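Local coordinates for transcription factor TAU 138 KDA subunit (Saccharomyces cerevisiae, PDB 5AIM), which belongs to the TFIIIC complex that activates tRNA and 5S RNA genes by binding intragenic promoter elements, and is represented here by its central extended winged-helix domain, at residues D88-Q91 with R92-K96. Sequence-based numbering, arbitrary orientation.
Sequences DAIQ and RYILK
Arg92 reaches back one helical turn to grip Asp88 with two nitrogens. Arg92 CB starts beside the backbone, 3.3 Å from Asp88 O, the carbonyl that also accepts the helical hydrogen bond from Arg92 N, four residues on. CG keeps to the same oxygen, and CD begins to approach the carboxylate. A bend at chi3 (-80°) then turns the guanidinium back over the preceding turn. Arg92 NE lies 2.6 Å from Asp88 OD2 and Arg92 NH2 lies 2.7 Å from it, so both donors of this salt bridge converge on one atom. Both bonds are well bent. NE comes in from above the carboxylate plane, whereas NH2 meets OD2 nearly along its C-O bond; the two planar groups are inclined by 54°. One face of the guanidinium rests near its rim on Ala89 CA, and Arg92 NH2 also touches Ala89 CB at 3.7 Å.

On the buried side of the helix, Ile90 CG2 meets Ile94 CD1 at 4.0 Å. The Gln91 side chain lies alongside that of Ile94, pointing the same way, with Gln91 OE1 3.8 Å from Ile94 CD1, while its NE2 is hydrogen-bonded to Glu87. The regular i+4 to i backbone bonds, Ile94 N to Ile90 O among them, hold the two turns together.

This C-terminal helix, 87-96, packs on strands 28-30 and 78-81 of the three-stranded antiparallel sheet of the winged-helix domain: Ile90 touches Val28 and Phe81, Ile94 touches Tyr30 and Ile79, and Tyr93 OH bonds to Tyr30 N on strand 28-30.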
loop_
_atom_site.group_PDB
_atom_site.type_symbol
_atom_site.label_atom_id
_atom_site.label_comp_id
_atom_site.label_asym_id
_atom_site.label_seq_id
_atom_site.Cartn_x
_atom_site.Cartn_y
_atom_site.Cartn_z
ATOM N N ASP A 88 17.473 -4.570 2.662
ATOM C CA ASP A 88 17.776 -4.651 4.088
ATOM C C ASP A 88 16.544 -4.276 4.916
ATOM O O ASP A 88 16.173 -4.983 5.862
ATOM C CB ASP A 88 18.953 -3.742 4.444
ATOM C CG ASP A 88 19.283 -3.770 5.923
ATOM O OD1 ASP A 88 19.997 -4.699 6.357
ATOM O OD2 ASP A 88 18.830 -2.864 6.654
ATOM N N ALA A 89 15.899 -3.172 4.544
ATOM C CA ALA A 89 14.701 -2.711 5.236
ATOM C C ALA A 89 13.552 -3.707 5.096
ATOM O O ALA A 89 12.815 -3.970 6.050
ATOM C CB ALA A 89 14.285 -1.356 4.697
ATOM N N ILE A 90 13.415 -4.275 3.902
ATOM C CA ILE A 90 12.367 -5.253 3.655
ATOM C C ILE A 90 12.580 -6.468 4.564
ATOM O O ILE A 90 11.652 -6.912 5.255
ATOM C CB ILE A 90 12.326 -5.674 2.164
ATOM C CG1 ILE A 90 11.953 -4.471 1.288
ATOM C CG2 ILE A 90 11.319 -6.807 1.942
ATOM C CD1 ILE A 90 12.079 -4.727 -0.206
ATOM N N GLN A 91 13.800 -6.999 4.574
ATOM C CA GLN A 91 14.086 -8.164 5.402
ATOM C C GLN A 91 13.963 -7.846 6.890
ATOM O O GLN A 91 13.472 -8.674 7.662
ATOM C CB GLN A 91 15.463 -8.745 5.075
ATOM C CG GLN A 91 15.545 -9.359 3.685
ATOM C CD GLN A 91 14.519 -10.457 3.458
ATOM O OE1 GLN A 91 14.091 -11.129 4.397
ATOM N NE2 GLN A 91 14.118 -10.641 2.205
ATOM N N ARG A 92 14.385 -6.645 7.291
ATOM C CA ARG A 92 14.223 -6.228 8.684
ATOM C C ARG A 92 12.744 -6.214 9.063
ATOM O O ARG A 92 12.355 -6.699 10.133
ATOM C CB ARG A 92 14.856 -4.855 8.934
ATOM C CG ARG A 92 16.302 -4.925 9.407
ATOM C CD ARG A 92 16.829 -3.570 9.873
ATOM N NE ARG A 92 17.235 -2.712 8.760
ATOM C CZ ARG A 92 16.508 -1.719 8.251
ATOM N NH1 ARG A 92 15.309 -1.422 8.742
ATOM N NH2 ARG A 92 16.990 -1.011 7.238
ATOM N N TYR A 93 11.917 -5.674 8.173
ATOM C CA TYR A 93 10.476 -5.673 8.404
ATOM C C TYR A 93 9.919 -7.103 8.483
ATOM O O TYR A 93 9.155 -7.423 9.393
ATOM C CB TYR A 93 9.760 -4.871 7.314
ATOM C CG TYR A 93 8.253 -4.829 7.460
ATOM C CD1 TYR A 93 7.634 -3.864 8.248
ATOM C CD2 TYR A 93 7.448 -5.742 6.794
ATOM C CE1 TYR A 93 6.254 -3.824 8.372
ATOM C CE2 TYR A 93 6.069 -5.706 6.911
ATOM C CZ TYR A 93 5.478 -4.749 7.699
ATOM O OH TYR A 93 4.106 -4.723 7.815
ATOM N N ILE A 94 10.297 -7.964 7.540
ATOM C CA ILE A 94 9.835 -9.358 7.574
ATOM C C ILE A 94 10.228 -10.022 8.891
ATOM O O ILE A 94 9.420 -10.715 9.512
ATOM C CB ILE A 94 10.395 -10.174 6.389
ATOM C CG1 ILE A 94 9.770 -9.681 5.084
ATOM C CG2 ILE A 94 10.138 -11.690 6.574
ATOM C CD1 ILE A 94 10.473 -10.188 3.843
ATOM N N LEU A 95 11.467 -9.802 9.315
ATOM C CA LEU A 95 11.951 -10.377 10.569
ATOM C C LEU A 95 11.172 -9.840 11.768
ATOM O O LEU A 95 10.778 -10.600 12.650
ATOM C CB LEU A 95 13.441 -10.088 10.752
ATOM C CG LEU A 95 14.071 -10.693 12.007
ATOM C CD1 LEU A 95 14.146 -12.207 11.883
ATOM C CD2 LEU A 95 15.445 -10.095 12.258
ATOM N N LYS A 96 10.964 -8.527 11.807
ATOM C CA LYS A 96 10.244 -7.899 12.918
ATOM C C LYS A 96 8.801 -8.397 13.054
ATOM O O LYS A 96 8.305 -8.592 14.164
ATOM C CB LYS A 96 10.258 -6.377 12.762
ATOM C CG LYS A 96 9.472 -5.634 13.833
ATOM C CD LYS A 96 9.713 -4.133 13.764
ATOM N NZ LYS A 96 9.175 -1.929 14.829
#